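Local coordinates for synaptic vesicle glycoprotein 2C (Homo sapiens, PDB 5JLV) that resides in synaptic vesicle membranes, where it probably tunes regulated secretion, and serves as a neuronal receptor for botulinum neurotoxin A through this luminal domain, at residues F31-T36 with I53-K58; N49-G54 with S69-D74; C85-T90 with Y100-S105; V91-D96 with S111-K116. All coordinates share one frame; numbering follows the deposited sequence.

Contact 1: F31-T36 with I53-K58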
# COMPACT_ATOMS: atom_id res chain seq x y z
N PHE C 31 3.29 -22.44 -23.22
CA PHE C 31 2.39 -23.00 -24.23
C PHE C 31 1.11 -22.21 -24.29
O PHE C 31 0.75 -21.49 -23.34
CB PHE C 31 2.10 -24.49 -23.96
CG PHE C 31 1.43 -24.75 -22.64
CD1 PHE C 31 2.19 -25.03 -21.50
CD2 PHE C 31 0.04 -24.73 -22.52
CE1 PHE C 31 1.57 -25.27 -20.29
CE2 PHE C 31 -0.58 -24.96 -21.30
CZ PHE C 31 0.19 -25.24 -20.18
N THR C 32 0.43 -22.32 -25.42
CA THR C 32 -0.88 -21.75 -25.58
C THR C 32 -1.81 -22.85 -26.03
O THR C 32 -1.54 -23.53 -27.01
CB THR C 32 -0.87 -20.59 -26.60
OG1 THR C 32 -0.08 -19.52 -26.08
CG2 THR C 32 -2.28 -20.08 -26.87
N ILE C 33 -2.88 -23.05 -25.27
CA ILE C 33 -3.98 -23.88 -25.72
C ILE C 33 -5.19 -22.98 -25.97
O ILE C 33 -5.53 -22.13 -25.14
CB ILE C 33 -4.31 -25.01 -24.70
CG1 ILE C 33 -3.18 -26.05 -24.70
CG2 ILE C 33 -5.62 -25.69 -25.06
CD1 ILE C 33 -3.08 -26.85 -23.41
N ASN C 34 -5.79 -23.13 -27.14
CA ASN C 34 -6.98 -22.36 -27.49
C ASN C 34 -8.02 -23.20 -28.23
O ASN C 34 -8.78 -22.70 -29.06
CB ASN C 34 -6.59 -21.10 -28.30
CG ASN C 34 -6.02 -21.42 -29.67
OD1 ASN C 34 -5.67 -22.57 -29.96
ND2 ASN C 34 -5.92 -20.41 -30.52
N PHE C 35 -8.04 -24.49 -27.91
CA PHE C 35 -8.94 -25.47 -28.53
C PHE C 35 -9.62 -26.30 -27.45
O PHE C 35 -9.14 -26.38 -26.31
CB PHE C 35 -8.16 -26.38 -29.49
CG PHE C 35 -6.81 -26.82 -28.98
CD1 PHE C 35 -5.65 -26.10 -29.30
CD2 PHE C 35 -6.69 -27.96 -28.18
CE1 PHE C 35 -4.41 -26.50 -28.83
CE2 PHE C 35 -5.44 -28.36 -27.71
CZ PHE C 35 -4.30 -27.63 -28.04
N THR C 36 -10.74 -26.93 -27.82
CA THR C 36 -11.49 -27.78 -26.89
C THR C 36 -10.57 -28.82 -26.23
O THR C 36 -9.76 -29.45 -26.90
CB THR C 36 -12.68 -28.47 -27.59
OG1 THR C 36 -13.59 -27.48 -28.10
CG2 THR C 36 -13.44 -29.39 -26.62
N ILE C 53 -6.58 -19.99 -23.51
CA ILE C 53 -7.29 -18.84 -24.09
C ILE C 53 -8.46 -19.30 -24.95
O ILE C 53 -8.27 -19.89 -26.02
CB ILE C 53 -6.35 -17.97 -24.99
CG1 ILE C 53 -4.98 -17.74 -24.33
CG2 ILE C 53 -7.03 -16.67 -25.39
CD1 ILE C 53 -4.97 -16.74 -23.17
N GLY C 54 -9.69 -19.04 -24.49
CA GLY C 54 -10.89 -19.42 -25.24
C GLY C 54 -11.15 -20.92 -25.26
O GLY C 54 -11.81 -21.43 -26.16
N VAL C 55 -10.62 -21.61 -24.26
CA VAL C 55 -10.72 -23.06 -24.19
C VAL C 55 -12.07 -23.48 -23.63
O VAL C 55 -12.59 -22.86 -22.69
CB VAL C 55 -9.58 -23.63 -23.32
CG1 VAL C 55 -9.73 -25.13 -23.11
CG2 VAL C 55 -8.23 -23.30 -23.93
N LYS C 56 -12.64 -24.53 -24.21
CA LYS C 56 -13.75 -25.24 -23.57
C LYS C 56 -13.25 -26.54 -22.95
O LYS C 56 -12.77 -27.43 -23.66
CB LYS C 56 -14.88 -25.50 -24.57
CG LYS C 56 -15.53 -24.23 -25.11
CD LYS C 56 -16.79 -24.53 -25.93
CE LYS C 56 -16.45 -24.95 -27.34
NZ LYS C 56 -17.65 -24.96 -28.21
N PHE C 57 -13.34 -26.64 -21.63
CA PHE C 57 -13.04 -27.87 -20.90
C PHE C 57 -14.31 -28.70 -20.75
O PHE C 57 -15.35 -28.19 -20.33
CB PHE C 57 -12.48 -27.57 -19.52
CG PHE C 57 -11.18 -26.82 -19.54
CD1 PHE C 57 -9.97 -27.50 -19.69
CD2 PHE C 57 -11.15 -25.43 -19.37
CE1 PHE C 57 -8.76 -26.80 -19.69
CE2 PHE C 57 -9.95 -24.74 -19.38
CZ PHE C 57 -8.76 -25.42 -19.53
N LYS C 58 -14.23 -29.98 -21.11
CA LYS C 58 -15.39 -30.87 -21.01
C LYS C 58 -14.95 -32.19 -20.41
O LYS C 58 -14.18 -32.94 -21.04
CB LYS C 58 -16.02 -31.09 -22.40
CG LYS C 58 -16.43 -29.83 -23.14
CD LYS C 58 -16.90 -30.14 -24.56
CE LYS C 58 -17.17 -28.85 -25.33
NZ LYS C 58 -17.93 -29.07 -26.59
O HOH W 1 -15.78 -27.25 -29.72
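Val55 fits closely against Ile33: its CG2 methyl lies 3.2 Å from Ile33 O and 3.7 Å from the CG2 methyl of Ile33. The same carbonyl oxygen accepts the one backbone hydrogen bond of the contact, from Ile53 N to Ile33 O at 2.9 Å and nearly straight (168°). With CG1 beside the backbone N (chi1 -70°), the CG2 methyl of Ile33 is left opposite that N and turned both onto Val55 and over the centre of the Phe35 ring. The other branch of Val55 is engaged as well, since CG1 sits 3.5 Å from Phe35 O and covers the middle of one face of the Phe57 ring. Here two successive coils of a right-handed quadrilateral beta-helix, the pentapeptide-repeat fold, round the same corner. Asn34 lies beside Ile53 but Thr36 beside Lys56, so the 53-58 coil spends one residue more on the bend, and Gly54 makes the turn with a positive phi. At the corner Asn34 brings its CB to 3.1 Å from Ile53 O, while its amide leads away from the other coil. Beyond it the packing becomes loose. Thr36 touches the aliphatic arms of two lysines: its CG2 methyl rests 4.0 Å from Lys58 CE, and its hydroxyl OG1 faces the CE of Lys56. A water 2.7 Å from Thr36 OG1 also accepts a weak hydrogen bond from Lys56 NZ.

Contact 2: N49-G54 with S69-D74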
# COMPACT_ATOMS: atom_id res chain seq x y z
N ASN C 49 3.70 -20.70 -17.00
CA ASN C 49 3.38 -19.76 -18.08
C ASN C 49 2.49 -20.37 -19.15
O ASN C 49 2.70 -20.19 -20.35
CB ASN C 49 4.68 -19.19 -18.67
CG ASN C 49 5.57 -18.58 -17.61
OD1 ASN C 49 5.33 -17.46 -17.17
ND2 ASN C 49 6.57 -19.33 -17.17
N GLY C 50 1.49 -21.12 -18.71
CA GLY C 50 0.51 -21.70 -19.60
C GLY C 50 -0.60 -20.71 -19.87
O GLY C 50 -1.07 -20.02 -18.96
N ARG C 51 -1.00 -20.63 -21.13
CA ARG C 51 -2.11 -19.78 -21.52
C ARG C 51 -3.25 -20.62 -22.09
O ARG C 51 -3.13 -21.23 -23.16
CB ARG C 51 -1.63 -18.72 -22.52
CG ARG C 51 -0.69 -17.70 -21.88
CD ARG C 51 0.06 -16.87 -22.89
NE ARG C 51 -0.82 -16.18 -23.84
CZ ARG C 51 -1.66 -15.20 -23.51
NH1 ARG C 51 -1.77 -14.79 -22.25
NH2 ARG C 51 -2.40 -14.64 -24.46
N PHE C 52 -4.33 -20.68 -21.33
CA PHE C 52 -5.55 -21.32 -21.76
C PHE C 52 -6.51 -20.21 -22.20
O PHE C 52 -7.13 -19.54 -21.35
CB PHE C 52 -6.14 -22.14 -20.61
CG PHE C 52 -5.16 -23.13 -20.01
CD1 PHE C 52 -4.24 -22.74 -19.03
CD2 PHE C 52 -5.16 -24.46 -20.42
CE1 PHE C 52 -3.34 -23.65 -18.48
CE2 PHE C 52 -4.27 -25.37 -19.87
CZ PHE C 52 -3.36 -24.97 -18.90
N ILE C 53 -6.58 -19.99 -23.51
CA ILE C 53 -7.29 -18.84 -24.09
C ILE C 53 -8.46 -19.30 -24.95
O ILE C 53 -8.27 -19.89 -26.02
CB ILE C 53 -6.35 -17.97 -24.99
CG1 ILE C 53 -4.98 -17.74 -24.33
CG2 ILE C 53 -7.03 -16.67 -25.39
CD1 ILE C 53 -4.97 -16.74 -23.17
N GLY C 54 -9.69 -19.04 -24.49
CA GLY C 54 -10.89 -19.42 -25.24
C GLY C 54 -11.15 -20.92 -25.26
O GLY C 54 -11.81 -21.43 -26.16
N SER C 69 2.12 -18.93 -12.80
CA SER C 69 2.07 -17.82 -13.76
C SER C 69 1.27 -18.18 -15.00
O SER C 69 1.65 -17.81 -16.11
CB SER C 69 3.47 -17.35 -14.16
OG SER C 69 4.22 -17.03 -13.02
N CYS C 70 0.18 -18.92 -14.81
CA CYS C 70 -0.68 -19.26 -15.91
C CYS C 70 -1.74 -18.20 -16.09
O CYS C 70 -1.95 -17.36 -15.20
CB CYS C 70 -1.29 -20.64 -15.71
SG CYS C 70 -0.06 -21.97 -15.84
N THR C 71 -2.36 -18.19 -17.27
CA THR C 71 -3.50 -17.33 -17.57
C THR C 71 -4.62 -18.21 -18.11
O THR C 71 -4.43 -18.96 -19.08
CB THR C 71 -3.14 -16.27 -18.64
OG1 THR C 71 -2.08 -15.44 -18.16
CG2 THR C 71 -4.35 -15.38 -18.96
N PHE C 72 -5.78 -18.15 -17.46
CA PHE C 72 -7.01 -18.73 -17.98
C PHE C 72 -7.89 -17.57 -18.43
O PHE C 72 -8.25 -16.71 -17.62
CB PHE C 72 -7.73 -19.55 -16.91
CG PHE C 72 -7.02 -20.83 -16.52
CD1 PHE C 72 -5.97 -20.81 -15.58
CD2 PHE C 72 -7.40 -22.05 -17.07
CE1 PHE C 72 -5.33 -21.99 -15.22
CE2 PHE C 72 -6.75 -23.23 -16.70
CZ PHE C 72 -5.72 -23.20 -15.78
N GLU C 73 -8.20 -17.53 -19.73
CA GLU C 73 -8.89 -16.37 -20.30
C GLU C 73 -10.00 -16.78 -21.25
O GLU C 73 -9.77 -17.52 -22.21
CB GLU C 73 -7.89 -15.47 -21.01
CG GLU C 73 -8.49 -14.20 -21.57
CD GLU C 73 -7.42 -13.27 -22.08
OE1 GLU C 73 -7.19 -13.26 -23.31
OE2 GLU C 73 -6.80 -12.56 -21.26
N ASP C 74 -11.21 -16.27 -20.99
CA ASP C 74 -12.41 -16.59 -21.78
C ASP C 74 -12.62 -18.10 -21.91
O ASP C 74 -12.83 -18.61 -23.01
CB ASP C 74 -12.35 -15.93 -23.18
CG ASP C 74 -12.54 -14.42 -23.12
OD1 ASP C 74 -13.32 -13.94 -22.27
OD2 ASP C 74 -11.91 -13.71 -23.94
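Asn49 faces Ser69 where the coils turn a corner, its OD1 3.5 Å from Ser69 CB. At Gly50 the amide gives a weak hydrogen bond to Cys70 SG at 3.4 Å; the thiol lies close beside this residue, where there is no side chain. Gly50 O accepts from Thr71 N, and with this bond begins the regular pairing of parallel strands from successive coils, one wall of the pentapeptide-repeat beta-helix. Arg51 runs alongside Thr71, then bends at chi3 (56°), so that Ile53 CD1 lies 3.5 Å above one face of its guanidinium. Phe52 bonds through its N to Thr71 O and through its O to Glu73 N; its ring points into the core and makes an offset stack with Phe72, centroids 4.4 Å apart and planes at 5°. Ile53 returns to the outer face, CD1 lying 3.8 Å from Glu73 CB. Gly54 closes the run with a 2.7 Å bond from its N to Glu73 O. The inner side is thus held by aromatic dispersion, while outside the charges of Arg51 and Glu73 stay too far apart for a salt bridge; with Asp93 close to Glu73 on the next coil, the carboxylate pair may favour partial protonation.

Contact 3: C85-T90 with Y100-S105; sequences CTFIDT and YKFIDS
Cys85 and Ser105 lie with their CA atoms 4.8 Å apart at one corner, and from there the two backbones diverge, 85-90 following one wall and 100-105 arriving from another. The bond that joins them uses a side chain: Cys85 N donates to Ser105 OG at 3.1 Å, with an N-H...O angle of 153°. Ser105 places its hydroxyl opposite its own carbonyl carbon (chi1 -78°), and the same OG also hydrogen-bonds Phe82 O, which like Cys85 belongs to the preceding coil, so two polar links hold this oxygen and tie its coil to that one on both sides of the corner. Its CB comes up to the edge of the Phe87 ring, 4.2 Å from CE1, and also packs against the backbone of Cys85, 3.3 Å from Cys85 O. Such corners, where strands of adjacent walls meet, are characteristic of the pentapeptide-repeat beta-helix, whose interior is filled by columns of stacked phenylalanines. Phe87 belongs to one column, between Phe67 and Phe107, and Phe102 to another, meeting Phe82. The two columns touch here: Phe87 CZ approaches the rim of the Phe102 ring near its plane, 3.7 Å from CE2. The planes stand almost perpendicular (89°) with centroids 5.5 Å apart, an oblique meeting of rings. Farther along 85-90, Ile88 and Asp89 touch the N-acetylglucosamine of an attached glycan, and Asp89 its fucose too; Asp89 O accepts a hydrogen bond from a basic side chain of the other protein chain.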
# COMPACT_ATOMS: atom_id res chain seq x y z
N CYS C 85 -4.96 -29.18 -6.43
CA CYS C 85 -4.07 -28.39 -7.25
C CYS C 85 -3.62 -27.13 -6.53
O CYS C 85 -4.34 -26.62 -5.66
CB CYS C 85 -4.74 -28.07 -8.60
SG CYS C 85 -4.91 -29.56 -9.65
N THR C 86 -2.42 -26.67 -6.84
CA THR C 86 -1.92 -25.39 -6.35
C THR C 86 -1.79 -24.39 -7.50
O THR C 86 -1.22 -24.70 -8.56
CB THR C 86 -0.58 -25.56 -5.63
OG1 THR C 86 -0.73 -26.55 -4.61
CG2 THR C 86 -0.14 -24.24 -4.99
N PHE C 87 -2.35 -23.21 -7.31
CA PHE C 87 -2.26 -22.14 -8.30
C PHE C 87 -1.45 -21.00 -7.71
O PHE C 87 -1.77 -20.50 -6.61
CB PHE C 87 -3.64 -21.64 -8.68
CG PHE C 87 -4.54 -22.71 -9.23
CD1 PHE C 87 -5.33 -23.47 -8.37
CD2 PHE C 87 -4.60 -22.94 -10.59
CE1 PHE C 87 -6.17 -24.45 -8.87
CE2 PHE C 87 -5.43 -23.93 -11.11
CZ PHE C 87 -6.22 -24.68 -10.24
N ILE C 88 -0.41 -20.60 -8.44
CA ILE C 88 0.54 -19.57 -8.00
C ILE C 88 0.63 -18.47 -9.05
O ILE C 88 0.83 -18.76 -10.23
CB ILE C 88 1.96 -20.17 -7.80
CG1 ILE C 88 1.94 -21.21 -6.66
CG2 ILE C 88 2.99 -19.07 -7.51
CD1 ILE C 88 3.00 -22.28 -6.79
N ASP C 89 0.50 -17.21 -8.62
CA ASP C 89 0.63 -16.04 -9.52
C ASP C 89 -0.18 -16.21 -10.83
O ASP C 89 0.29 -15.87 -11.92
CB ASP C 89 2.11 -15.78 -9.88
CG ASP C 89 2.99 -15.48 -8.65
OD1 ASP C 89 2.48 -15.33 -7.51
OD2 ASP C 89 4.22 -15.39 -8.84
N THR C 90 -1.37 -16.78 -10.72
CA THR C 90 -2.15 -17.17 -11.88
C THR C 90 -3.35 -16.24 -12.01
O THR C 90 -3.89 -15.76 -11.01
CB THR C 90 -2.54 -18.67 -11.81
OG1 THR C 90 -1.37 -19.47 -12.03
CG2 THR C 90 -3.62 -19.06 -12.85
N TYR C 100 -16.91 -24.36 -6.95
CA TYR C 100 -17.13 -25.81 -7.09
C TYR C 100 -16.26 -26.51 -8.17
O TYR C 100 -16.25 -27.72 -8.25
CB TYR C 100 -18.62 -26.16 -7.29
CG TYR C 100 -19.28 -25.47 -8.47
CD1 TYR C 100 -20.10 -24.36 -8.29
CD2 TYR C 100 -19.10 -25.95 -9.79
CE1 TYR C 100 -20.71 -23.73 -9.36
CE2 TYR C 100 -19.70 -25.31 -10.88
CZ TYR C 100 -20.50 -24.20 -10.65
OH TYR C 100 -21.11 -23.56 -11.70
N LYS C 101 -15.54 -25.73 -8.98
CA LYS C 101 -14.56 -26.30 -9.92
C LYS C 101 -13.31 -26.83 -9.22
O LYS C 101 -12.51 -27.56 -9.81
CB LYS C 101 -14.13 -25.24 -10.94
CG LYS C 101 -15.29 -24.58 -11.68
CD LYS C 101 -15.78 -25.44 -12.82
CE LYS C 101 -17.06 -24.84 -13.37
NZ LYS C 101 -17.50 -25.53 -14.60
N PHE C 102 -13.14 -26.46 -7.96
CA PHE C 102 -11.93 -26.76 -7.21
C PHE C 102 -12.26 -27.64 -6.01
O PHE C 102 -13.21 -27.39 -5.28
CB PHE C 102 -11.27 -25.45 -6.76
CG PHE C 102 -11.05 -24.47 -7.88
CD1 PHE C 102 -11.97 -23.45 -8.13
CD2 PHE C 102 -9.93 -24.57 -8.70
CE1 PHE C 102 -11.77 -22.55 -9.17
CE2 PHE C 102 -9.73 -23.68 -9.75
CZ PHE C 102 -10.65 -22.66 -9.98
N ILE C 103 -11.48 -28.70 -5.83
CA ILE C 103 -11.62 -29.55 -4.66
C ILE C 103 -10.29 -29.59 -3.97
O ILE C 103 -9.30 -30.00 -4.58
CB ILE C 103 -12.04 -30.99 -5.02
CG1 ILE C 103 -13.35 -31.00 -5.83
CG2 ILE C 103 -12.14 -31.85 -3.77
CD1 ILE C 103 -13.74 -32.37 -6.36
N ASP C 104 -10.25 -29.14 -2.71
CA ASP C 104 -9.03 -29.16 -1.90
C ASP C 104 -7.86 -28.49 -2.63
O ASP C 104 -6.73 -29.00 -2.62
CB ASP C 104 -8.66 -30.59 -1.48
CG ASP C 104 -9.71 -31.22 -0.57
OD1 ASP C 104 -10.22 -30.53 0.33
OD2 ASP C 104 -10.01 -32.42 -0.75
N SER C 105 -8.13 -27.36 -3.26
CA SER C 105 -7.11 -26.64 -4.00
C SER C 105 -6.64 -25.39 -3.28
O SER C 105 -7.32 -24.87 -2.41
CB SER C 105 -7.59 -26.32 -5.42
OG SER C 105 -7.50 -27.47 -6.22

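Contact 4: V91-D96 with S111-K116; sequences VFDNTD and SFFHNK
Phe112 lays one face of its ring over the CD1 edge atom of Phe92, Phe112 CZ coming within 3.3 Å of Phe92 CD1. The pair forms an offset stack, planes tilted by 15° and centroids 4.5 Å apart; both side chains point the same way, and Phe72 meets Phe92 on the preceding coil. On the opposite side of the sheet, Val91 turns CG1 opposite its backbone N (chi1 175°) and so brings it to 3.6 Å from Phe113 CE2, while the Asp93 carboxylate approaches the edge of the same ring. Parallel pairing carries both layers: Phe92 N bonds to Ser111 O, Phe113 N to Phe92 O, and Asn94 N to Phe113 O, each 2.8 Å long. Beyond the strands the contact turns polar. Asn94 OD1 sits 3.6 Å above the centre of the His114 imidazole, its ND2 being held by Asp74. Thr95 O lies in the plane of that ring at its edge, 3.0 Å from His114 CD2. On the far side of the imidazole His114 ND1 donates to Asn115 O at 2.6 Å, a lone-pair bond in the ring plane that fixes the ring's rotation. A water links Thr95 N to Phe113 O, donating to the carbonyl and accepting from the amide. Ser111 and Phe112 also pair antiparallel with a strand of the other protein chain, and Phe113 makes a cation-pi contact with a basic side chain there: an open beta-helix edge completed by a partner strand, as in the recognition of SV2C by botulinum neurotoxin A.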
# COMPACT_ATOMS: atom_id res chain seq x y z
N VAL C 91 -3.73 -15.96 -13.25
CA VAL C 91 -4.82 -15.03 -13.54
C VAL C 91 -5.99 -15.79 -14.15
O VAL C 91 -5.81 -16.58 -15.08
CB VAL C 91 -4.36 -13.91 -14.48
CG1 VAL C 91 -5.53 -13.01 -14.88
CG2 VAL C 91 -3.23 -13.11 -13.83
N PHE C 92 -7.17 -15.57 -13.59
CA PHE C 92 -8.40 -16.12 -14.12
C PHE C 92 -9.26 -14.96 -14.63
O PHE C 92 -9.91 -14.24 -13.84
CB PHE C 92 -9.13 -16.92 -13.04
CG PHE C 92 -8.30 -18.03 -12.44
CD1 PHE C 92 -7.54 -17.82 -11.29
CD2 PHE C 92 -8.27 -19.29 -13.03
CE1 PHE C 92 -6.78 -18.85 -10.74
CE2 PHE C 92 -7.51 -20.33 -12.48
CZ PHE C 92 -6.76 -20.10 -11.34
N ASP C 93 -9.24 -14.77 -15.94
CA ASP C 93 -9.84 -13.62 -16.60
C ASP C 93 -11.05 -14.04 -17.43
O ASP C 93 -10.92 -14.68 -18.47
CB ASP C 93 -8.80 -12.91 -17.48
CG ASP C 93 -9.30 -11.59 -18.05
OD1 ASP C 93 -10.48 -11.25 -17.85
OD2 ASP C 93 -8.51 -10.90 -18.73
N ASN C 94 -12.24 -13.67 -16.95
CA ASN C 94 -13.48 -14.05 -17.61
C ASN C 94 -13.60 -15.58 -17.85
O ASN C 94 -13.91 -16.03 -18.97
CB ASN C 94 -13.66 -13.26 -18.92
CG ASN C 94 -15.11 -13.10 -19.29
OD1 ASN C 94 -15.98 -12.98 -18.42
ND2 ASN C 94 -15.40 -13.10 -20.60
N THR C 95 -13.35 -16.35 -16.79
CA THR C 95 -13.64 -17.78 -16.79
C THR C 95 -15.00 -18.04 -16.14
O THR C 95 -15.60 -17.13 -15.55
CB THR C 95 -12.57 -18.58 -16.03
OG1 THR C 95 -12.75 -18.43 -14.61
CG2 THR C 95 -11.16 -18.13 -16.42
N ASP C 96 -15.49 -19.27 -16.26
CA ASP C 96 -16.67 -19.66 -15.50
C ASP C 96 -16.25 -20.46 -14.25
O ASP C 96 -17.03 -21.25 -13.71
CB ASP C 96 -17.66 -20.44 -16.38
CG ASP C 96 -17.12 -21.80 -16.85
OD1 ASP C 96 -15.98 -22.18 -16.48
OD2 ASP C 96 -17.85 -22.50 -17.58
N SER C 111 -5.17 -13.86 -9.19
CA SER C 111 -6.12 -12.82 -9.55
C SER C 111 -7.35 -13.40 -10.26
O SER C 111 -7.22 -14.27 -11.14
CB SER C 111 -5.44 -11.78 -10.44
OG SER C 111 -4.32 -11.20 -9.80
N PHE C 112 -8.52 -12.89 -9.88
CA PHE C 112 -9.79 -13.29 -10.49
C PHE C 112 -10.52 -12.08 -11.05
O PHE C 112 -10.94 -11.21 -10.28
CB PHE C 112 -10.68 -13.98 -9.45
CG PHE C 112 -10.27 -15.39 -9.15
CD1 PHE C 112 -9.30 -15.65 -8.20
CD2 PHE C 112 -10.86 -16.44 -9.83
CE1 PHE C 112 -8.92 -16.96 -7.93
CE2 PHE C 112 -10.49 -17.74 -9.56
CZ PHE C 112 -9.52 -18.00 -8.60
N PHE C 113 -10.65 -12.02 -12.37
CA PHE C 113 -11.46 -10.96 -13.03
C PHE C 113 -12.64 -11.54 -13.79
O PHE C 113 -12.53 -12.59 -14.43
CB PHE C 113 -10.63 -10.15 -14.04
CG PHE C 113 -9.24 -9.82 -13.58
CD1 PHE C 113 -9.01 -9.19 -12.36
CD2 PHE C 113 -8.15 -10.13 -14.40
CE1 PHE C 113 -7.71 -8.88 -11.95
CE2 PHE C 113 -6.85 -9.82 -14.00
CZ PHE C 113 -6.64 -9.19 -12.78
N HIS C 114 -13.77 -10.84 -13.77
CA HIS C 114 -14.94 -11.25 -14.54
C HIS C 114 -15.79 -10.03 -14.91
O HIS C 114 -15.95 -9.12 -14.10
CB HIS C 114 -15.77 -12.27 -13.74
CG HIS C 114 -16.68 -13.11 -14.58
ND1 HIS C 114 -17.89 -12.65 -15.07
CD2 HIS C 114 -16.58 -14.40 -15.00
CE1 HIS C 114 -18.48 -13.60 -15.77
NE2 HIS C 114 -17.71 -14.68 -15.74
N ASN C 115 -16.32 -10.01 -16.14
CA ASN C 115 -17.34 -9.02 -16.51
C ASN C 115 -18.54 -9.14 -15.58
O ASN C 115 -18.90 -10.25 -15.18
CB ASN C 115 -17.80 -9.23 -17.95
CG ASN C 115 -16.69 -9.03 -18.96
OD1 ASN C 115 -15.58 -8.65 -18.62
ND2 ASN C 115 -16.99 -9.30 -20.22
N LYS C 116 -19.17 -8.01 -15.25
CA LYS C 116 -20.35 -8.00 -14.39
C LYS C 116 -21.43 -8.97 -14.90
O LYS C 116 -21.81 -8.93 -16.07
CB LYS C 116 -20.92 -6.58 -14.29
CG LYS C 116 -22.18 -6.48 -13.43
CD LYS C 116 -22.86 -5.13 -13.62
CE LYS C 116 -22.03 -4.01 -13.01
NZ LYS C 116 -22.56 -2.67 -13.39
O HOH W 2 -12.55 -15.63 -14.06

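How the contacts relate
All four contacts join coils of one beta-helix and reach the same mixed sheet. Contacts 1 and 2 share Ile53 and Gly54, their centres about 8 Å apart, and strand 46-53 pairs with 31-33 on one side and 71-73 on the other. Contact 4 extends that wall by strands 91-93 and 110-113, its centre about 11 Å from that of contact 2. Contact 3 opens after contact 2 closes and alternates with contact 4 along the chain, their centres about 14 Å apart; it joins neighbouring walls at a corner. Phenylalanine rings run from contact 2 through Phe92 to contact 3, so the core is continuous toward the edge that meets the other protein.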